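Local coordinates for putative DNA ligase-like protein Rv0938/MT0965 (Mycobacterium tuberculosis, PDB 2IRU) that probably repairs DNA double-strand breaks with Ku by non-homologous end joining, this chain being its primase-like polymerase domain, which extends and fills broken ends, at residues Gly45-Arg50 with Val113-Trp118; Asp34-Val39 with Pro243-Gly248; Gln10-Thr15 with Ser98-Ala103; Tyr22-Thr27 with Arg249-Val254. All blocks are in the same frame, centred on the assembly; numbering follows the deposited sequence.

Interactions 1 and 2 are buried and share helix 29-47: its C-terminal end meets the exit of strand 112-115 in interaction 1, its middle meets the loop 243-248 in interaction 2. They touch each other directly, V113 N lying 2.9 Å from S245 OG as a probable hydrogen bond. Interaction 3 is a surface contact, its centre about 20 Å from that of the chain, and interaction 4 is partly buried. Chemistry follows place: side-chain groups grip backbone atoms in interactions 1 and 2, whereas interaction 3 pairs a serine cap with a glutamine and interaction 4 packs a proline on a tyrosine face, each with a bridging water as well. Interaction 4 adjoins interaction 2 in sequence, and Y22 OH reaches R247 O.

Interaction 1: Gly45-Arg50 with Val113-Trp118; sequences GHIAGR and VHVPQW
V115 packs against I47 and R50 at the end of helix 29-47. It belongs to strand 112-115, part of the four-stranded antiparallel sheet of this archaeo-eukaryotic primase-type polymerase domain. H114 before it, a substrate-binding residue by similarity, points the other way, so neighbouring strand positions serve the helix end and the probable active-site side. V115 carries the apolar part. With its CG1 anti to the carbonyl carbon (chi1 -68°), that methyl lies against I47, 4.0 Å from I47 CB, while CG2 rests on the R50 chain at 3.8 Å from R50 CD. The R50 side chain crosses V115 at about a right angle, extended from CG to NE, which carries its guanidinium past the valine to the loop that follows the strand.

P116 O accepts a hydrogen bond from R50 NH1 at 3.3 Å with an N-H...O angle of 151°. The bond is somewhat skewed, its acceptor lying 22° out of the guanidinium plane. The P116 ring meanwhile covers one face of the W118 indole, with P116 CG 3.6 Å above the plane and displaced toward the rim. Beyond it, Q117 presents its carbonyl carbon to the guanidinium edge, and its own amide end is held by R136. The other terminal nitrogen of R50, NH2, forms a salt bridge with D291 and a hydrogen bond with T135 of strand 129-143. R50 is itself placed by a type II turn from I47, closed by R50 N to I47 O at 3.1 Å. At W118, the backbone oxygen comes within 3.5 Å of R50 CG.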
loop_
_atom_site.group_PDB
_atom_site.type_symbol
_atom_site.label_atom_id
_atom_site.label_comp_id
_atom_site.label_asym_id
_atom_site.label_seq_id
_atom_site.Cartn_x
_atom_site.Cartn_y
_atom_site.Cartn_z
ATOM N N GLY A 45 -1.363 7.236 9.352
ATOM C CA GLY A 45 0.068 7.452 9.615
ATOM C C GLY A 45 0.912 6.926 8.457
ATOM O O GLY A 45 2.023 7.401 8.207
ATOM N N HIS A 46 0.384 5.930 7.756
ATOM C CA HIS A 46 1.151 5.277 6.671
ATOM C C HIS A 46 0.934 5.838 5.268
ATOM O O HIS A 46 1.649 5.443 4.310
ATOM C CB HIS A 46 0.947 3.754 6.711
ATOM C CG HIS A 46 0.946 3.220 8.106
ATOM N ND1 HIS A 46 2.076 3.211 8.899
ATOM C CD2 HIS A 46 -0.060 2.745 8.870
ATOM C CE1 HIS A 46 1.757 2.736 10.093
ATOM N NE2 HIS A 46 0.462 2.455 10.100
ATOM N N ILE A 47 -0.039 6.758 5.166
ATOM C CA ILE A 47 -0.302 7.495 3.942
ATOM C C ILE A 47 -0.091 9.013 4.090
ATOM O O ILE A 47 -0.017 9.709 3.088
ATOM C CB ILE A 47 -1.671 7.152 3.332
ATOM C CG1 ILE A 47 -2.805 7.594 4.259
ATOM C CG2 ILE A 47 -1.785 5.619 3.168
ATOM C CD1 ILE A 47 -4.255 7.295 3.664
ATOM N N ALA A 48 0.049 9.488 5.331
ATOM C CA ALA A 48 0.368 10.916 5.582
ATOM C C ALA A 48 1.575 11.361 4.749
ATOM O O ALA A 48 2.592 10.655 4.645
ATOM C CB ALA A 48 0.677 11.138 7.058
ATOM N N GLY A 49 1.471 12.572 4.195
ATOM C CA GLY A 49 2.585 13.169 3.472
ATOM C C GLY A 49 2.843 12.564 2.096
ATOM O O GLY A 49 3.772 12.992 1.406
ATOM N N ARG A 50 2.024 11.583 1.687
ATOM C CA ARG A 50 2.276 10.884 0.413
ATOM C C ARG A 50 1.222 11.250 -0.633
ATOM O O ARG A 50 0.040 11.402 -0.273
ATOM C CB ARG A 50 2.238 9.375 0.634
ATOM C CG ARG A 50 3.268 8.975 1.683
ATOM C CD ARG A 50 3.326 7.443 1.947
ATOM N NE ARG A 50 4.058 7.301 3.202
ATOM C CZ ARG A 50 5.392 7.234 3.316
ATOM N NH1 ARG A 50 6.183 7.155 2.231
ATOM N NH2 ARG A 50 5.932 7.196 4.528
ATOM N N VAL A 113 -6.393 2.746 -2.415
ATOM C CA VAL A 113 -5.453 3.886 -2.242
ATOM C C VAL A 113 -4.026 3.343 -2.422
ATOM O O VAL A 113 -3.661 2.373 -1.759
ATOM C CB VAL A 113 -5.620 4.524 -0.849
ATOM C CG1 VAL A 113 -4.632 5.683 -0.617
ATOM C CG2 VAL A 113 -7.074 4.962 -0.681
ATOM N N HIS A 114 -3.250 3.961 -3.309
ATOM C CA HIS A 114 -1.862 3.565 -3.577
ATOM C C HIS A 114 -0.958 4.741 -3.250
ATOM O O HIS A 114 -1.311 5.895 -3.563
ATOM C CB HIS A 114 -1.698 3.229 -5.059
ATOM C CG HIS A 114 -2.516 2.058 -5.520
ATOM N ND1 HIS A 114 -1.947 0.897 -5.996
ATOM C CD2 HIS A 114 -3.860 1.886 -5.609
ATOM C CE1 HIS A 114 -2.906 0.053 -6.349
ATOM N NE2 HIS A 114 -4.077 0.638 -6.149
ATOM N N VAL A 115 0.171 4.479 -2.586
ATOM C CA VAL A 115 1.114 5.564 -2.246
ATOM C C VAL A 115 2.575 5.110 -2.516
ATOM O O VAL A 115 2.895 3.894 -2.462
ATOM C CB VAL A 115 0.998 6.016 -0.745
ATOM C CG1 VAL A 115 -0.367 6.724 -0.477
ATOM C CG2 VAL A 115 1.231 4.816 0.226
ATOM N N PRO A 116 3.467 6.081 -2.806
ATOM C CA PRO A 116 4.899 5.727 -2.918
ATOM C C PRO A 116 5.566 5.710 -1.550
ATOM O O PRO A 116 4.894 5.963 -0.543
ATOM C CB PRO A 116 5.446 6.853 -3.803
ATOM C CG PRO A 116 4.621 8.116 -3.311
ATOM C CD PRO A 116 3.200 7.511 -3.071
ATOM N N GLN A 117 6.875 5.410 -1.522
ATOM C CA GLN A 117 7.603 5.182 -0.265
ATOM C C GLN A 117 8.315 6.445 0.229
ATOM O O GLN A 117 9.049 6.396 1.219
ATOM C CB GLN A 117 8.608 4.000 -0.423
ATOM C CG GLN A 117 7.965 2.779 -1.071
ATOM C CD GLN A 117 6.606 2.414 -0.417
ATOM O OE1 GLN A 117 6.529 2.251 0.823
ATOM N NE2 GLN A 117 5.531 2.313 -1.242
ATOM N N TRP A 118 8.082 7.536 -0.487
ATOM C CA TRP A 118 8.561 8.866 -0.098
ATOM C C TRP A 118 7.420 9.774 0.361
ATOM O O TRP A 118 6.250 9.544 0.029
ATOM C CB TRP A 118 9.372 9.519 -1.225
ATOM C CG TRP A 118 8.620 9.647 -2.532
ATOM C CD1 TRP A 118 8.680 8.769 -3.595
ATOM C CD2 TRP A 118 7.741 10.712 -2.936
ATOM N NE1 TRP A 118 7.900 9.221 -4.626
ATOM C CE2 TRP A 118 7.318 10.417 -4.259
ATOM C CE3 TRP A 118 7.280 11.900 -2.321
ATOM C CZ2 TRP A 118 6.440 11.249 -4.970
ATOM C CZ3 TRP A 118 6.395 12.721 -3.035
ATOM C CH2 TRP A 118 5.975 12.370 -4.338
#

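Interaction 2: Asp34-Val39 with Pro243-Gly248; sequences DYYAGV and PYSLRG
Y35 and Y36, consecutive on helix 29-47, send their hydroxyls to two different polar backbone atoms of the loop 243-248. Y35 OH donates to Y244 O across 2.6 Å, tilted 21° from the carbonyl plane. Y36 OH takes the opposite role, accepting from L246 N at 3.0 Å in a fairly straight bond (161°). A carbonyl and an amide two residues apart are thus both satisfied by tyrosines.

L246 fills the space between these polar points. Its CG packs 3.9 Å from Y35 CE2, with CD2 over one face of that ring, while its CD1 meets Y36 CE2 at 3.9 Å. Y35 sets its CD2 over the centre of the Y36 ring, 4.0 Å above its plane, the two rings being steeply inclined. Y35 gets there because CG is anti to its backbone N (chi1 171°), directing the phenol toward the loop. Farther along the helix, V39 adds an apolar contact to the base of the Y244 side chain.

In the next shell, L111 O also bonds to Y36 OH, and D285 holds Y244 OH. S245 OG spans two neighbours, donating to L246 O on an in-plane lone pair at 2.8 Å and accepting from V113 N in strand 112-115. R247 CB points away from the helix; its guanidinium pairs with E112 and bonds S175 O, consistent with its probable substrate-binding role. The chemistry implies that the two buried phenols satisfy a carbonyl and an amide of the loop, alongside its backbone bonds to strand 253-257.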
loop_
_atom_site.group_PDB
_atom_site.type_symbol
_atom_site.label_atom_id
_atom_site.label_comp_id
_atom_site.label_asym_id
_atom_site.label_seq_id
_atom_site.Cartn_x
_atom_site.Cartn_y
_atom_site.Cartn_z
ATOM N N ASP A 34 -18.057 2.952 6.375
ATOM C CA ASP A 34 -17.822 2.629 7.776
ATOM C C ASP A 34 -16.443 1.993 7.918
ATOM O O ASP A 34 -15.765 2.219 8.892
ATOM C CB ASP A 34 -18.927 1.703 8.308
ATOM C CG ASP A 34 -20.211 2.476 8.699
ATOM O OD1 ASP A 34 -20.205 3.736 8.716
ATOM O OD2 ASP A 34 -21.222 1.810 9.023
ATOM N N TYR A 35 -16.035 1.202 6.943
ATOM C CA TYR A 35 -14.710 0.589 7.039
ATOM C C TYR A 35 -13.594 1.620 7.084
ATOM O O TYR A 35 -12.709 1.571 7.969
ATOM C CB TYR A 35 -14.476 -0.398 5.905
ATOM C CG TYR A 35 -13.041 -0.852 5.888
ATOM C CD1 TYR A 35 -12.572 -1.841 6.789
ATOM C CD2 TYR A 35 -12.134 -0.307 4.968
ATOM C CE1 TYR A 35 -11.206 -2.275 6.752
ATOM C CE2 TYR A 35 -10.763 -0.704 4.939
ATOM C CZ TYR A 35 -10.312 -1.688 5.830
ATOM O OH TYR A 35 -8.982 -2.081 5.873
ATOM N N TYR A 36 -13.631 2.569 6.144
ATOM C CA TYR A 36 -12.541 3.546 6.085
ATOM C C TYR A 36 -12.604 4.475 7.346
ATOM O O TYR A 36 -11.566 4.906 7.880
ATOM C CB TYR A 36 -12.583 4.300 4.762
ATOM C CG TYR A 36 -11.815 3.573 3.675
ATOM C CD1 TYR A 36 -10.464 3.225 3.888
ATOM C CD2 TYR A 36 -12.396 3.257 2.455
ATOM C CE1 TYR A 36 -9.714 2.569 2.914
ATOM C CE2 TYR A 36 -11.649 2.595 1.447
ATOM C CZ TYR A 36 -10.299 2.260 1.699
ATOM O OH TYR A 36 -9.540 1.575 0.755
ATOM N N ALA A 37 -13.804 4.738 7.856
ATOM C CA ALA A 37 -13.893 5.404 9.167
ATOM C C ALA A 37 -13.224 4.599 10.264
ATOM O O ALA A 37 -12.521 5.164 11.118
ATOM C CB ALA A 37 -15.343 5.669 9.530
ATOM N N GLY A 38 -13.463 3.292 10.260
ATOM C CA GLY A 38 -12.973 2.398 11.335
ATOM C C GLY A 38 -11.461 2.263 11.315
ATOM O O GLY A 38 -10.829 2.087 12.368
ATOM N N VAL A 39 -10.899 2.304 10.105
ATOM C CA VAL A 39 -9.428 2.149 9.960
ATOM C C VAL A 39 -8.664 3.470 9.916
ATOM O O VAL A 39 -7.422 3.447 9.921
ATOM C CB VAL A 39 -8.984 1.223 8.761
ATOM C CG1 VAL A 39 -9.599 -0.192 8.872
ATOM C CG2 VAL A 39 -9.209 1.888 7.391
ATOM N N PRO A 243 -1.160 0.133 3.081
ATOM C CA PRO A 243 -1.667 -0.719 4.151
ATOM C C PRO A 243 -3.097 -0.275 4.563
ATOM O O PRO A 243 -3.382 0.948 4.632
ATOM C CB PRO A 243 -0.690 -0.473 5.301
ATOM C CG PRO A 243 0.624 -0.128 4.598
ATOM C CD PRO A 243 0.176 0.690 3.384
ATOM N N TYR A 244 -3.931 -1.270 4.842
ATOM C CA TYR A 244 -5.366 -1.082 5.185
ATOM C C TYR A 244 -6.296 -0.717 4.013
ATOM O O TYR A 244 -7.517 -0.710 4.183
ATOM C CB TYR A 244 -5.555 -0.086 6.310
ATOM C CG TYR A 244 -4.853 -0.512 7.576
ATOM C CD1 TYR A 244 -5.440 -1.488 8.408
ATOM C CD2 TYR A 244 -3.641 0.079 7.973
ATOM C CE1 TYR A 244 -4.818 -1.887 9.596
ATOM C CE2 TYR A 244 -3.001 -0.320 9.176
ATOM C CZ TYR A 244 -3.608 -1.301 9.969
ATOM O OH TYR A 244 -3.044 -1.720 11.129
ATOM N N SER A 245 -5.723 -0.461 2.835
ATOM C CA SER A 245 -6.605 -0.253 1.661
ATOM C C SER A 245 -7.390 -1.516 1.349
ATOM O O SER A 245 -6.853 -2.648 1.426
ATOM C CB SER A 245 -5.785 0.112 0.408
ATOM O OG SER A 245 -6.660 0.378 -0.712
ATOM N N LEU A 246 -8.637 -1.324 0.938
ATOM C CA LEU A 246 -9.420 -2.400 0.320
ATOM C C LEU A 246 -8.768 -2.707 -1.027
ATOM O O LEU A 246 -7.993 -1.874 -1.570
ATOM C CB LEU A 246 -10.871 -1.927 0.069
ATOM C CG LEU A 246 -11.752 -1.808 1.311
ATOM C CD1 LEU A 246 -13.018 -1.037 1.021
ATOM C CD2 LEU A 246 -12.150 -3.182 1.807
ATOM N N ARG A 247 -9.147 -3.860 -1.561
ATOM C CA ARG A 247 -8.783 -4.256 -2.916
ATOM C C ARG A 247 -10.032 -4.376 -3.768
ATOM O O ARG A 247 -11.092 -4.877 -3.316
ATOM C CB ARG A 247 -8.049 -5.605 -2.912
ATOM C CG ARG A 247 -6.767 -5.650 -2.049
ATOM C CD ARG A 247 -5.808 -4.496 -2.350
ATOM N NE ARG A 247 -5.487 -4.355 -3.754
ATOM C CZ ARG A 247 -4.389 -4.837 -4.325
ATOM N NH1 ARG A 247 -3.472 -5.478 -3.599
ATOM N NH2 ARG A 247 -4.171 -4.621 -5.617
ATOM N N GLY A 248 -9.895 -3.981 -5.029
ATOM C CA GLY A 248 -11.017 -4.085 -5.984
ATOM C C GLY A 248 -10.957 -5.451 -6.628
ATOM O O GLY A 248 -10.438 -5.630 -7.742
#

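Interaction 3: Gln10-Thr15 with Ser98-Ala103; sequences QRVTLT and SATGLA
The N-terminus of helix 99-107 is capped by S98, and the extended chain 10-15 runs over that capped end. S98 OG works in two directions: it accepts from G101 N at 3.1 Å, the capping bond, and donates to Q10 OE1 at 2.7 Å. The latter bond arrives in the carbonyl plane of the amide, on a lone pair. Q10 reaches the cap with its chain extended beyond CG, and its CB meanwhile packs 3.8 Å from T100 CG2.

A water forms a second polar link, donating to Q10 O and bonded to T100 OG1, each at 2.6 Å. Two residues on, V12 lies over the first turn of the helix, meeting T100 and A103. Its CG2 touches T100 CG2 at 3.7 Å as the two side chains slide past each other in opposite directions, and V12 CB meets A103 CB at 4.1 Å. W78 from a neighbouring loop packs on Q10, V12 and T100, while F33 of helix 29-47 lies against A103. This surface contact, away from the metal- and substrate-binding residues, joins the N-terminal segment to helix 99-107. At its centre is a serine N-cap, the hydroxyl accepting from the N-H three residues on.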
loop_
_atom_site.group_PDB
_atom_site.type_symbol
_atom_site.label_atom_id
_atom_site.label_comp_id
_atom_site.label_asym_id
_atom_site.label_seq_id
_atom_site.Cartn_x
_atom_site.Cartn_y
_atom_site.Cartn_z
ATOM N N GLN A 10 -14.139 20.294 6.877
ATOM C CA GLN A 10 -14.147 19.109 6.006
ATOM C C GLN A 10 -15.452 18.359 6.191
ATOM O O GLN A 10 -15.767 17.938 7.299
ATOM C CB GLN A 10 -13.010 18.197 6.403
ATOM C CG GLN A 10 -11.640 18.935 6.376
ATOM C CD GLN A 10 -10.430 17.989 6.486
ATOM O OE1 GLN A 10 -10.571 16.805 6.755
ATOM N NE2 GLN A 10 -9.226 18.544 6.274
ATOM N N ARG A 11 -16.180 18.170 5.099
ATOM C CA ARG A 11 -17.468 17.465 5.133
ATOM C C ARG A 11 -17.600 16.581 3.880
ATOM O O ARG A 11 -17.281 17.006 2.777
ATOM C CB ARG A 11 -18.635 18.456 5.142
ATOM C CG ARG A 11 -18.668 19.506 6.267
ATOM C CD ARG A 11 -19.888 20.416 6.106
ATOM N NE ARG A 11 -20.958 20.028 7.050
ATOM C CZ ARG A 11 -22.143 19.560 6.681
ATOM N NH1 ARG A 11 -22.431 19.442 5.396
ATOM N NH2 ARG A 11 -23.043 19.206 7.584
ATOM N N VAL A 12 -18.081 15.356 4.067
ATOM C CA VAL A 12 -18.367 14.477 2.929
ATOM C C VAL A 12 -19.753 13.917 3.109
ATOM O O VAL A 12 -20.115 13.484 4.207
ATOM C CB VAL A 12 -17.350 13.320 2.858
ATOM C CG1 VAL A 12 -17.748 12.224 1.809
ATOM C CG2 VAL A 12 -15.997 13.891 2.525
ATOM N N THR A 13 -20.507 13.952 2.019
ATOM C CA THR A 13 -21.866 13.400 2.002
ATOM C C THR A 13 -21.834 12.047 1.234
ATOM O O THR A 13 -21.495 11.977 0.042
ATOM C CB THR A 13 -22.895 14.360 1.334
ATOM O OG1 THR A 13 -22.922 15.638 2.019
ATOM C CG2 THR A 13 -24.294 13.709 1.381
ATOM N N LEU A 14 -22.159 10.968 1.928
ATOM C CA LEU A 14 -22.231 9.676 1.269
ATOM C C LEU A 14 -23.535 9.641 0.440
ATOM O O LEU A 14 -24.631 9.908 0.941
ATOM C CB LEU A 14 -22.264 8.519 2.295
ATOM C CG LEU A 14 -22.317 7.109 1.737
ATOM C CD1 LEU A 14 -21.053 6.782 0.911
ATOM C CD2 LEU A 14 -22.541 6.065 2.881
ATOM N N THR A 15 -23.380 9.334 -0.841
ATOM C CA THR A 15 -24.516 9.090 -1.709
ATOM C C THR A 15 -24.609 7.626 -2.121
ATOM O O THR A 15 -23.608 6.915 -2.068
ATOM C CB THR A 15 -24.476 9.943 -3.018
ATOM O OG1 THR A 15 -23.367 9.507 -3.812
ATOM C CG2 THR A 15 -24.379 11.455 -2.670
ATOM N N SER A 98 -6.574 13.027 6.916
ATOM C CA SER A 98 -7.653 13.149 7.906
ATOM C C SER A 98 -8.687 12.062 7.649
ATOM O O SER A 98 -8.802 11.511 6.537
ATOM C CB SER A 98 -8.340 14.505 7.797
ATOM O OG SER A 98 -9.100 14.600 6.579
ATOM N N ALA A 99 -9.449 11.760 8.702
ATOM C CA ALA A 99 -10.543 10.792 8.576
ATOM C C ALA A 99 -11.543 11.210 7.479
ATOM O O ALA A 99 -12.007 10.374 6.673
ATOM C CB ALA A 99 -11.240 10.622 9.937
ATOM N N THR A 100 -11.826 12.509 7.408
ATOM C CA THR A 100 -12.778 12.976 6.408
ATOM C C THR A 100 -12.244 12.775 4.979
ATOM O O THR A 100 -13.024 12.503 4.056
ATOM C CB THR A 100 -13.226 14.418 6.662
ATOM O OG1 THR A 100 -13.699 14.524 8.013
ATOM C CG2 THR A 100 -14.375 14.750 5.763
ATOM N N GLY A 101 -10.917 12.827 4.812
ATOM C CA GLY A 101 -10.306 12.516 3.539
ATOM C C GLY A 101 -10.606 11.077 3.134
ATOM O O GLY A 101 -10.891 10.773 1.981
ATOM N N LEU A 102 -10.507 10.162 4.106
ATOM C CA LEU A 102 -10.836 8.760 3.814
ATOM C C LEU A 102 -12.344 8.580 3.559
ATOM O O LEU A 102 -12.730 7.720 2.773
ATOM C CB LEU A 102 -10.358 7.838 4.929
ATOM C CG LEU A 102 -8.853 7.607 4.927
ATOM C CD1 LEU A 102 -8.367 6.999 6.221
ATOM C CD2 LEU A 102 -8.399 6.762 3.731
ATOM N N ALA A 103 -13.171 9.372 4.236
ATOM C CA ALA A 103 -14.604 9.410 3.881
ATOM C C ALA A 103 -14.806 9.800 2.393
ATOM O O ALA A 103 -15.668 9.242 1.694
ATOM C CB ALA A 103 -15.365 10.317 4.815
HETATM O O HOH W 1 -15.005 16.413 9.240
#

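Interaction 4: Tyr22-Thr27 with Arg249-Val254; sequences YPATGT and RTHPTV
A short hairpin, strands 20-22 and 27-28 joined by the turn at P23-G26, packs against the loop that leads from substrate-binding R247 (by similarity) into strand 253-257. Its principal contact is a CH-pi interaction: P252 CB lies over the face of the Y22 ring, 3.8 Å from its centroid and 11° off the ring normal. At the ring's rim, Y22 CE1 comes 3.1 Å from R249 O, with that oxygen near the ring plane. Y22 OH hydrogen-bonds R247 O, just before the 249-254 segment.

T25 and T27 both meet the CG-CD edge of the same proline. T25 OG1 approaches the ring edge at P252 CD, 3.6 Å away, while T27 OG1 touches P252 CG. The hydroxyls of T25 and T27 are themselves hydrogen-bonded at 2.7 Å. T25 has OG1 between its backbone N and carbonyl carbon (chi1 54°), leaving CG2 beside the backbone N and over the H251 imidazole in a second CH-pi contact, 4.0 Å from the ring centroid.

A G1 beta bulge shapes the hairpin: G26, with positive phi, and T27 both face Y22, and Y22 O accepts from T25 N and G26 N. On the opposing loop, P252 is the centre of an inverse gamma turn, closed by T253 N to H251 O. The exposed end of the contact is bridged by a water that accepts from A24 N and donates to T250 O at 2.6 Å, while A24 CB sits 3.5 Å from that same T250 O. Y273 of helix 273-283 packs on both T27 and P252.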
loop_
_atom_site.group_PDB
_atom_site.type_symbol
_atom_site.label_atom_id
_atom_site.label_comp_id
_atom_site.label_asym_id
_atom_site.label_seq_id
_atom_site.Cartn_x
_atom_site.Cartn_y
_atom_site.Cartn_z
ATOM N N TYR A 22 -19.431 -4.835 -4.276
ATOM C CA TYR A 22 -18.906 -6.203 -4.430
ATOM C C TYR A 22 -20.086 -7.200 -4.572
ATOM O O TYR A 22 -20.603 -7.690 -3.563
ATOM C CB TYR A 22 -18.106 -6.575 -3.170
ATOM C CG TYR A 22 -16.820 -5.798 -2.987
ATOM C CD1 TYR A 22 -15.603 -6.337 -3.411
ATOM C CD2 TYR A 22 -16.834 -4.523 -2.364
ATOM C CE1 TYR A 22 -14.382 -5.639 -3.218
ATOM C CE2 TYR A 22 -15.633 -3.818 -2.140
ATOM C CZ TYR A 22 -14.430 -4.371 -2.602
ATOM O OH TYR A 22 -13.274 -3.663 -2.384
ATOM N N PRO A 23 -20.519 -7.491 -5.815
ATOM C CA PRO A 23 -21.715 -8.344 -5.979
ATOM C C PRO A 23 -21.593 -9.730 -5.327
ATOM O O PRO A 23 -22.610 -10.304 -4.897
ATOM C CB PRO A 23 -21.868 -8.494 -7.506
ATOM C CG PRO A 23 -21.192 -7.263 -8.101
ATOM C CD PRO A 23 -20.017 -6.952 -7.098
ATOM N N ALA A 24 -20.372 -10.267 -5.244
ATOM C CA ALA A 24 -20.184 -11.641 -4.701
ATOM C C ALA A 24 -20.586 -11.736 -3.227
ATOM O O ALA A 24 -21.006 -12.805 -2.744
ATOM C CB ALA A 24 -18.750 -12.067 -4.852
ATOM N N THR A 25 -20.424 -10.603 -2.526
ATOM C CA THR A 25 -20.599 -10.569 -1.061
ATOM C C THR A 25 -21.710 -9.572 -0.634
ATOM O O THR A 25 -22.136 -9.631 0.531
ATOM C CB THR A 25 -19.264 -10.174 -0.379
ATOM O OG1 THR A 25 -18.798 -8.934 -0.944
ATOM C CG2 THR A 25 -18.203 -11.280 -0.528
ATOM N N GLY A 26 -22.156 -8.709 -1.561
ATOM C CA GLY A 26 -23.193 -7.708 -1.295
ATOM C C GLY A 26 -22.674 -6.496 -0.523
ATOM O O GLY A 26 -23.478 -5.676 -0.019
ATOM N N THR A 27 -21.347 -6.362 -0.466
ATOM C CA THR A 27 -20.686 -5.260 0.243
ATOM C C THR A 27 -21.039 -3.923 -0.412
ATOM O O THR A 27 -20.896 -3.777 -1.611
ATOM C CB THR A 27 -19.134 -5.459 0.248
ATOM O OG1 THR A 27 -18.835 -6.784 0.742
ATOM C CG2 THR A 27 -18.487 -4.388 1.167
ATOM N N ARG A 249 -11.391 -6.427 -5.863
ATOM C CA ARG A 249 -11.315 -7.836 -6.241
ATOM C C ARG A 249 -12.682 -8.413 -5.961
ATOM O O ARG A 249 -13.571 -7.726 -5.430
ATOM C CB ARG A 249 -10.242 -8.550 -5.409
ATOM C CG ARG A 249 -8.813 -8.216 -5.836
ATOM C CD ARG A 249 -7.801 -9.117 -5.188
ATOM N NE ARG A 249 -7.882 -10.523 -5.615
ATOM C CZ ARG A 249 -7.358 -11.017 -6.740
ATOM N NH1 ARG A 249 -6.723 -10.231 -7.605
ATOM N NH2 ARG A 249 -7.478 -12.313 -7.013
ATOM N N THR A 250 -12.865 -9.680 -6.314
ATOM C CA THR A 250 -14.177 -10.309 -6.101
ATOM C C THR A 250 -14.690 -10.191 -4.664
ATOM O O THR A 250 -15.914 -10.019 -4.456
ATOM C CB THR A 250 -14.198 -11.780 -6.580
ATOM O OG1 THR A 250 -13.281 -12.571 -5.806
ATOM C CG2 THR A 250 -13.845 -11.821 -8.051
ATOM N N HIS A 251 -13.777 -10.348 -3.686
ATOM C CA HIS A 251 -14.121 -10.119 -2.287
ATOM C C HIS A 251 -13.418 -8.870 -1.786
ATOM O O HIS A 251 -12.328 -8.561 -2.242
ATOM C CB HIS A 251 -13.661 -11.285 -1.396
ATOM C CG HIS A 251 -14.470 -12.528 -1.596
ATOM N ND1 HIS A 251 -14.419 -13.596 -0.726
ATOM C CD2 HIS A 251 -15.366 -12.863 -2.545
ATOM C CE1 HIS A 251 -15.241 -14.544 -1.146
ATOM N NE2 HIS A 251 -15.832 -14.117 -2.248
ATOM N N PRO A 252 -14.002 -8.193 -0.801
ATOM C CA PRO A 252 -13.397 -7.006 -0.183
ATOM C C PRO A 252 -12.246 -7.346 0.751
ATOM O O PRO A 252 -12.346 -7.204 1.987
ATOM C CB PRO A 252 -14.568 -6.395 0.585
ATOM C CG PRO A 252 -15.437 -7.545 0.917
ATOM C CD PRO A 252 -15.333 -8.496 -0.236
ATOM N N THR A 253 -11.177 -7.883 0.167
ATOM C CA THR A 253 -9.980 -8.155 0.947
ATOM C C THR A 253 -9.191 -6.858 1.156
ATOM O O THR A 253 -9.461 -5.819 0.510
ATOM C CB THR A 253 -9.113 -9.218 0.276
ATOM O OG1 THR A 253 -8.973 -8.843 -1.088
ATOM C CG2 THR A 253 -9.798 -10.609 0.364
ATOM N N VAL A 254 -8.163 -6.928 2.008
ATOM C CA VAL A 254 -7.421 -5.727 2.422
ATOM C C VAL A 254 -5.904 -5.967 2.400
ATOM O O VAL A 254 -5.449 -7.114 2.648
ATOM C CB VAL A 254 -7.843 -5.352 3.907
ATOM C CG1 VAL A 254 -6.975 -4.244 4.509
ATOM C CG2 VAL A 254 -9.331 -4.923 3.957
HETATM O O HOH W 2 -17.811 -9.149 -6.065
#